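Polyhedrin (Operophtera brumata cypovirus 19, PDB 5A99) forms the crystalline lattice of the viral polyhedra, the occlusion bodies that probably protect embedded virus particles outside the insect host. Local coordinates at residues D89-D94 against N129-I134; M105-S110 against P180-I185; L155-R160 against K243-V248. All coordinates share one frame; numbering follows the deposited sequence.

Interaction 1: residues D89-D94 against N129-I134; sequences DGLLSD and NKYNNI
Leu91 and Leu92, in the last turn of helix 81-92, pack on Tyr131, the second residue of a type I beta turn from Lys130 to Asn133; the contact thus joins a helix end to the turn that follows strand 125-129. Leu91 lays its CB over one face of the ring, a CH-pi contact 4.1 Å from the Tyr131 centroid and 28° off the normal. Leu92 approaches the CD1-CE1 side, with its CB 3.7 Å from Tyr131 CE1, while Leu92 CD1 lies in plane at the ring edge and also reaches Asn132 CA at 3.8 Å. With CG anti to the backbone N (chi1 -171°), the Tyr131 ring is carried against the helix, where its hydroxyl is hydrogen-bonded to Arg88 NE; Trp63 meets the ring as well. Further out, Arg50 and Gln52 of a second subunit bind the carbonyls of Asn132 and Asn133, placing the turn at a subunit interface. The Asn132 amide is held by an Asx turn, its OD1 accepting from Ile134 N at 3.2 Å. Its ND2 donates a hydrogen bond to a water 3.1 Å away, and that same water donates to Leu92 O at 2.6 Å.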
# COMPACT_ATOMS: atom_id res chain seq x y z
N ASP A 89 17.57 6.91 14.89
CA ASP A 89 18.71 7.68 14.39
C ASP A 89 19.95 6.78 14.29
O ASP A 89 20.62 6.75 13.27
CB ASP A 89 19.01 8.89 15.30
CG ASP A 89 17.95 10.00 15.20
OD1 ASP A 89 17.12 9.96 14.27
OD2 ASP A 89 17.99 10.92 16.04
N GLY A 90 20.24 6.03 15.36
CA GLY A 90 21.38 5.12 15.39
C GLY A 90 21.25 3.89 14.51
O GLY A 90 22.23 3.42 13.93
N LEU A 91 20.04 3.35 14.39
CA LEU A 91 19.83 2.15 13.56
C LEU A 91 19.96 2.47 12.08
O LEU A 91 20.32 1.61 11.28
CB LEU A 91 18.47 1.50 13.85
CG LEU A 91 18.12 1.20 15.31
CD1 LEU A 91 16.76 0.48 15.42
CD2 LEU A 91 19.22 0.39 15.99
N LEU A 92 19.65 3.71 11.71
CA LEU A 92 19.75 4.11 10.31
C LEU A 92 21.19 4.42 9.89
O LEU A 92 21.63 4.01 8.81
CB LEU A 92 18.87 5.33 10.04
CG LEU A 92 18.91 5.91 8.63
CD1 LEU A 92 18.55 4.84 7.60
CD2 LEU A 92 17.95 7.10 8.57
N SER A 93 21.91 5.14 10.75
CA SER A 93 23.21 5.69 10.38
C SER A 93 24.24 5.41 11.47
O SER A 93 24.07 5.83 12.61
CB SER A 93 23.11 7.21 10.14
OG SER A 93 22.24 7.55 9.07
N ASP A 94 25.31 4.70 11.11
CA ASP A 94 26.32 4.28 12.08
C ASP A 94 26.79 5.45 12.96
O ASP A 94 27.39 6.40 12.44
CB ASP A 94 27.52 3.64 11.36
CG ASP A 94 27.15 2.39 10.60
OD1 ASP A 94 26.20 2.44 9.79
OD2 ASP A 94 27.81 1.35 10.80
N ASN A 129 16.47 -6.99 4.99
CA ASN A 129 17.45 -5.92 4.87
C ASN A 129 17.80 -5.36 6.24
O ASN A 129 17.12 -5.62 7.24
CB ASN A 129 16.91 -4.79 4.00
CG ASN A 129 17.17 -5.01 2.52
OD1 ASN A 129 17.86 -5.95 2.13
ND2 ASN A 129 16.62 -4.12 1.70
N LYS A 130 18.89 -4.60 6.30
CA LYS A 130 19.20 -3.77 7.45
C LYS A 130 18.15 -2.66 7.53
O LYS A 130 17.39 -2.44 6.59
CB LYS A 130 20.56 -3.10 7.26
CG LYS A 130 21.75 -4.04 7.11
CD LYS A 130 23.02 -3.21 6.96
CE LYS A 130 24.29 -4.04 7.05
NZ LYS A 130 24.79 -4.19 8.46
N TYR A 131 18.15 -1.93 8.64
CA TYR A 131 17.28 -0.77 8.80
C TYR A 131 17.41 0.19 7.61
O TYR A 131 16.42 0.75 7.15
CB TYR A 131 17.62 -0.04 10.10
CG TYR A 131 16.65 1.06 10.49
CD1 TYR A 131 16.67 2.31 9.86
CD2 TYR A 131 15.72 0.86 11.51
CE1 TYR A 131 15.78 3.32 10.24
CE2 TYR A 131 14.85 1.85 11.89
CZ TYR A 131 14.87 3.08 11.25
OH TYR A 131 13.97 4.05 11.64
N ASN A 132 18.64 0.37 7.12
CA ASN A 132 18.90 1.37 6.08
C ASN A 132 18.26 0.99 4.75
O ASN A 132 18.18 1.81 3.84
CB ASN A 132 20.40 1.63 5.93
CG ASN A 132 21.20 0.39 5.48
OD1 ASN A 132 20.68 -0.49 4.80
ND2 ASN A 132 22.47 0.34 5.87
N ASN A 133 17.82 -0.27 4.66
CA ASN A 133 16.99 -0.75 3.56
C ASN A 133 17.66 -0.68 2.18
O ASN A 133 16.99 -0.44 1.16
CB ASN A 133 15.66 0.01 3.54
CG ASN A 133 14.64 -0.59 2.59
OD1 ASN A 133 14.60 -1.80 2.36
ND2 ASN A 133 13.79 0.26 2.03
N ILE A 134 18.96 -0.92 2.15
CA ILE A 134 19.70 -1.05 0.90
C ILE A 134 19.99 -2.52 0.65
O ILE A 134 20.58 -3.21 1.50
CB ILE A 134 20.99 -0.22 0.89
CG1 ILE A 134 20.65 1.27 1.10
CG2 ILE A 134 21.77 -0.43 -0.42
CD1 ILE A 134 21.85 2.13 1.43
O HOH W 1 21.00 0.37 8.95
O HOH W 2 23.46 2.26 8.03

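Interaction 2: residues M105-S110 against P180-I185; sequences MNEPVS and PCHPVI
Glu107 and His182 meet almost in one plane, the carboxylate and the imidazole being turned only 17° apart, so that oxygen meets ring edge and not ring face. His182 ND1 donates to Glu107 OE2 over 2.6 Å, a short His-carboxylate hydrogen bond with an N-H...O angle of 154°. OE2 accepts the bond on its syn lone pair, the side of its partner OE1, and this explains why Glu107 OE1 also stands only 3.2 Å from His182 ND1. Glu107 reaches across with CG and CD stretched out (chi2 -174°), which spans a gap where the backbones themselves stay well separated.

The carboxylate has further donors. Trp63 NE1 supplies a second one to OE2, and the backbone N of Gly104 bonds to OE1, so both oxygens are engaged and the rotation of the group is fixed. If ionised, as its donors suggest, the buried carboxylate would tend to raise the pKa of the imidazole. Beside this polar pair lies an apolar one: the rings of Pro108 and Pro183 approach through their CG atoms at 4.2 Å. A water lies between the chains, 3.1 Å from Pro108 O and 2.6 Å from Cys181 O.

Each segment leads into a strand. Just beyond Pro108, Val109 and Ser110 both face Tyr40 in a classic beta bulge, where strand 110-116 joins the six-stranded antiparallel sheet; the segment 180-185 runs into strand 184-190, the central strand of the three-stranded sheet. Leu91 of helix 81-92 packs on both Glu107 and His182, whereas Pro108 rests on Leu39 of strand 33-40 and Pro183 on Val128 of strand 125-129.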
# COMPACT_ATOMS: atom_id res chain seq x y z
N MET A 105 13.54 -2.71 23.21
CA MET A 105 12.63 -3.68 23.81
C MET A 105 11.52 -4.03 22.84
O MET A 105 10.91 -5.09 22.93
CB MET A 105 12.03 -3.10 25.09
CG MET A 105 13.02 -2.90 26.20
SD MET A 105 14.08 -4.36 26.43
CE MET A 105 14.87 -3.92 27.98
N ASN A 106 11.27 -3.12 21.89
CA ASN A 106 10.17 -3.29 20.94
C ASN A 106 10.53 -4.18 19.76
O ASN A 106 9.67 -4.52 18.96
CB ASN A 106 9.69 -1.92 20.42
CG ASN A 106 10.82 -1.08 19.81
OD1 ASN A 106 12.00 -1.29 20.11
ND2 ASN A 106 10.46 -0.12 18.95
N GLU A 107 11.80 -4.56 19.66
CA GLU A 107 12.29 -5.31 18.50
C GLU A 107 12.15 -6.82 18.66
O GLU A 107 12.30 -7.35 19.75
CB GLU A 107 13.76 -4.98 18.25
CG GLU A 107 14.04 -3.52 17.88
CD GLU A 107 15.49 -3.31 17.51
OE1 GLU A 107 16.34 -3.32 18.42
OE2 GLU A 107 15.78 -3.15 16.31
N PRO A 108 11.88 -7.52 17.54
CA PRO A 108 11.68 -8.97 17.53
C PRO A 108 13.00 -9.71 17.74
O PRO A 108 14.06 -9.23 17.34
CB PRO A 108 11.12 -9.23 16.12
CG PRO A 108 11.72 -8.14 15.28
CD PRO A 108 11.81 -6.94 16.19
N VAL A 109 12.91 -10.87 18.37
CA VAL A 109 14.07 -11.71 18.59
C VAL A 109 14.35 -12.59 17.38
O VAL A 109 15.50 -12.83 17.01
CB VAL A 109 13.84 -12.62 19.82
CG1 VAL A 109 15.05 -13.49 20.07
CG2 VAL A 109 13.52 -11.78 21.03
N SER A 110 13.28 -13.06 16.76
CA SER A 110 13.41 -14.01 15.68
C SER A 110 12.10 -14.05 14.92
O SER A 110 11.13 -13.37 15.29
CB SER A 110 13.76 -15.40 16.22
OG SER A 110 12.65 -15.94 16.92
N PRO A 180 20.05 -9.37 9.77
CA PRO A 180 20.22 -8.11 10.49
C PRO A 180 19.50 -8.08 11.85
O PRO A 180 18.38 -8.60 11.97
CB PRO A 180 19.62 -7.08 9.52
CG PRO A 180 19.87 -7.68 8.16
CD PRO A 180 19.72 -9.17 8.35
N CYS A 181 20.15 -7.49 12.85
CA CYS A 181 19.55 -7.30 14.17
C CYS A 181 18.33 -6.39 14.15
O CYS A 181 17.43 -6.56 14.96
CB CYS A 181 20.57 -6.66 15.12
SG CYS A 181 21.61 -7.81 16.03
N HIS A 182 18.34 -5.42 13.24
CA HIS A 182 17.32 -4.38 13.18
C HIS A 182 16.71 -4.42 11.79
O HIS A 182 17.16 -3.73 10.88
CB HIS A 182 17.93 -3.01 13.48
CG HIS A 182 18.81 -3.01 14.69
ND1 HIS A 182 18.32 -2.85 15.97
CD2 HIS A 182 20.15 -3.17 14.83
CE1 HIS A 182 19.31 -2.90 16.84
NE2 HIS A 182 20.44 -3.09 16.17
N PRO A 183 15.70 -5.27 11.62
CA PRO A 183 15.27 -5.76 10.31
C PRO A 183 14.28 -4.87 9.56
O PRO A 183 13.45 -4.17 10.16
CB PRO A 183 14.60 -7.09 10.64
CG PRO A 183 14.00 -6.86 11.98
CD PRO A 183 14.97 -5.94 12.71
N VAL A 184 14.41 -4.91 8.24
CA VAL A 184 13.38 -4.50 7.30
C VAL A 184 13.08 -5.79 6.54
O VAL A 184 14.00 -6.55 6.23
CB VAL A 184 13.88 -3.42 6.33
CG1 VAL A 184 12.98 -3.34 5.10
CG2 VAL A 184 13.99 -2.04 7.02
N ILE A 185 11.82 -6.08 6.27
CA ILE A 185 11.51 -7.37 5.68
C ILE A 185 10.66 -7.28 4.42
O ILE A 185 9.60 -6.63 4.41
CB ILE A 185 10.83 -8.29 6.70
CG1 ILE A 185 11.82 -8.69 7.80
CG2 ILE A 185 10.30 -9.54 6.04
CD1 ILE A 185 11.17 -9.33 8.99
O HOH W 3 14.91 -6.83 15.60

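Interaction 3: residues L155-R160 against K243-V248; sequences LMRPIR and KCDIAV
Arg157 leaves the backbone with CG anti to its carbonyl carbon, runs straight through chi2 and bends at chi3 (62°), which presents the far end of its guanidinium to Asp245. The aspartate comes from the opposite direction, from a backbone with positive phi, in the left-handed helical region. Guanidinium and carboxylate then face each other nearly coplanar, their planes 18° apart, and form a two-pronged, end-on salt bridge. Arg157 NH1 donates to Asp245 OD1 at 2.7 Å, almost straight at 165°, and Arg157 NH2 donates to Asp245 OD2 at 2.9 Å. Both oxygens accept on their syn lone pairs, an arrangement in which the paired bonds resist twisting of the two flat groups against each other.

The salt bridge fastens the C-terminal tail, beyond helix 225-236, to strand 157-161, an outermost strand within this chain of the six-stranded antiparallel sheet. The alternation of a beta strand places Arg157 and Ile159 on the same side, facing the tail, with Pro158 turned from it. Two residues along from each ionic partner, Ile159 CG2 touches Ala247 CB at 3.9 Å, so a small apolar contact lies beside the charged one. Ile159 is buried, with Leu239 and Arg241 also packing against it, while Arg157, Asp245 and Ala247 remain largely exposed in the assembly and touch neighbouring molecules of the crystal. Arg241 draws near the carboxylate too: its NH1 makes a long, weak ion pair with Asp245 OD2, and its NH2 hydrogen-bonds to the carbonyl oxygen of Pro158.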
# COMPACT_ATOMS: atom_id res chain seq x y z
N LEU A 155 15.41 -24.22 1.36
CA LEU A 155 15.83 -24.11 2.75
C LEU A 155 14.65 -24.28 3.70
O LEU A 155 14.83 -24.38 4.92
CB LEU A 155 16.45 -22.75 3.02
CG LEU A 155 17.61 -22.33 2.14
CD1 LEU A 155 18.21 -21.05 2.72
CD2 LEU A 155 18.68 -23.45 2.00
N MET A 156 13.45 -24.28 3.15
CA MET A 156 12.26 -24.35 3.99
C MET A 156 11.96 -25.80 4.35
O MET A 156 12.43 -26.74 3.70
CB MET A 156 11.06 -23.71 3.30
CG MET A 156 11.32 -22.31 2.78
SD MET A 156 9.90 -21.58 1.97
CE MET A 156 9.12 -20.78 3.36
N ARG A 157 11.18 -25.95 5.42
CA ARG A 157 10.76 -27.26 5.88
C ARG A 157 9.26 -27.34 5.75
O ARG A 157 8.52 -26.56 6.37
CB ARG A 157 11.19 -27.51 7.33
CG ARG A 157 12.69 -27.76 7.48
CD ARG A 157 13.06 -28.03 8.93
NE ARG A 157 12.41 -29.22 9.47
CZ ARG A 157 11.79 -29.27 10.64
NH1 ARG A 157 11.71 -28.19 11.40
NH2 ARG A 157 11.24 -30.41 11.07
N PRO A 158 8.79 -28.28 4.94
CA PRO A 158 7.37 -28.43 4.65
C PRO A 158 6.60 -28.89 5.87
O PRO A 158 7.16 -29.49 6.79
CB PRO A 158 7.34 -29.53 3.58
CG PRO A 158 8.72 -29.63 3.07
CD PRO A 158 9.60 -29.26 4.21
N ILE A 159 5.31 -28.58 5.87
CA ILE A 159 4.39 -29.07 6.88
C ILE A 159 3.28 -29.83 6.17
O ILE A 159 2.73 -29.36 5.16
CB ILE A 159 3.77 -27.93 7.70
CG1 ILE A 159 4.85 -27.07 8.36
CG2 ILE A 159 2.80 -28.48 8.76
CD1 ILE A 159 4.32 -25.80 9.00
N ARG A 160 2.95 -31.02 6.68
CA ARG A 160 2.06 -31.93 5.97
C ARG A 160 0.66 -31.95 6.57
O ARG A 160 0.48 -31.76 7.78
CB ARG A 160 2.66 -33.34 5.91
CG ARG A 160 3.98 -33.43 5.12
CD ARG A 160 4.56 -34.85 5.08
NE ARG A 160 4.28 -35.52 3.81
CZ ARG A 160 5.18 -35.78 2.87
NH1 ARG A 160 6.45 -35.45 3.03
NH2 ARG A 160 4.79 -36.39 1.75
N LYS A 243 7.94 -23.98 18.58
CA LYS A 243 9.33 -23.90 19.02
C LYS A 243 9.94 -25.28 19.20
O LYS A 243 11.11 -25.51 18.89
CB LYS A 243 9.45 -23.13 20.33
CG LYS A 243 10.89 -23.04 20.83
CD LYS A 243 10.98 -22.62 22.30
CE LYS A 243 12.42 -22.71 22.79
NZ LYS A 243 12.61 -22.13 24.16
N CYS A 244 9.13 -26.21 19.71
CA CYS A 244 9.58 -27.57 19.98
C CYS A 244 9.44 -28.43 18.74
O CYS A 244 9.66 -29.64 18.78
CB CYS A 244 8.76 -28.16 21.13
SG CYS A 244 9.01 -27.33 22.70
N ASP A 245 9.04 -27.79 17.65
CA ASP A 245 8.94 -28.43 16.34
C ASP A 245 7.76 -29.38 16.19
O ASP A 245 7.88 -30.46 15.63
CB ASP A 245 10.23 -29.15 16.00
CG ASP A 245 10.50 -29.16 14.51
OD1 ASP A 245 10.77 -28.06 13.97
OD2 ASP A 245 10.41 -30.22 13.87
N ILE A 246 6.60 -28.97 16.68
CA ILE A 246 5.39 -29.75 16.47
C ILE A 246 4.62 -29.11 15.33
O ILE A 246 4.47 -27.88 15.28
CB ILE A 246 4.54 -29.84 17.74
CG1 ILE A 246 5.34 -30.51 18.86
CG2 ILE A 246 3.25 -30.61 17.46
CD1 ILE A 246 4.55 -30.75 20.12
N ALA A 247 4.15 -29.95 14.42
CA ALA A 247 3.37 -29.51 13.28
C ALA A 247 1.90 -29.47 13.67
O ALA A 247 1.27 -30.52 13.84
CB ALA A 247 3.59 -30.43 12.10
N VAL A 248 1.38 -28.26 13.84
CA VAL A 248 0.00 -28.06 14.28
C VAL A 248 -0.83 -27.39 13.18
O VAL A 248 -2.05 -27.30 13.30
CB VAL A 248 -0.06 -27.17 15.53
CG1 VAL A 248 0.66 -27.85 16.70
CG2 VAL A 248 0.50 -25.77 15.25
OXT VAL A 248 -0.31 -26.91 12.17

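Overall arrangement
From the N terminus, the chain first supplies residues 89-94 at the end of helix 81-92, then 105-110; interaction 1 closes its loop at 129-134. Residues 155-160 follow, interaction 2 closes at 180-185, and interaction 3 closes at the C terminus. Interaction 2 therefore crosses both others, whereas 1 and 3 lie in series. Interactions 1 and 2 adjoin, their centres 12 Å apart: a probable hydrogen bond of 3.0 Å between Asn129 O and Val184 N ties strand 125-129 to strand 184-190. Interaction 3 stands apart, its centre 22 Å from that of interaction 2, and ties the tail to an outermost strand, within this chain, of the six-stranded sheet.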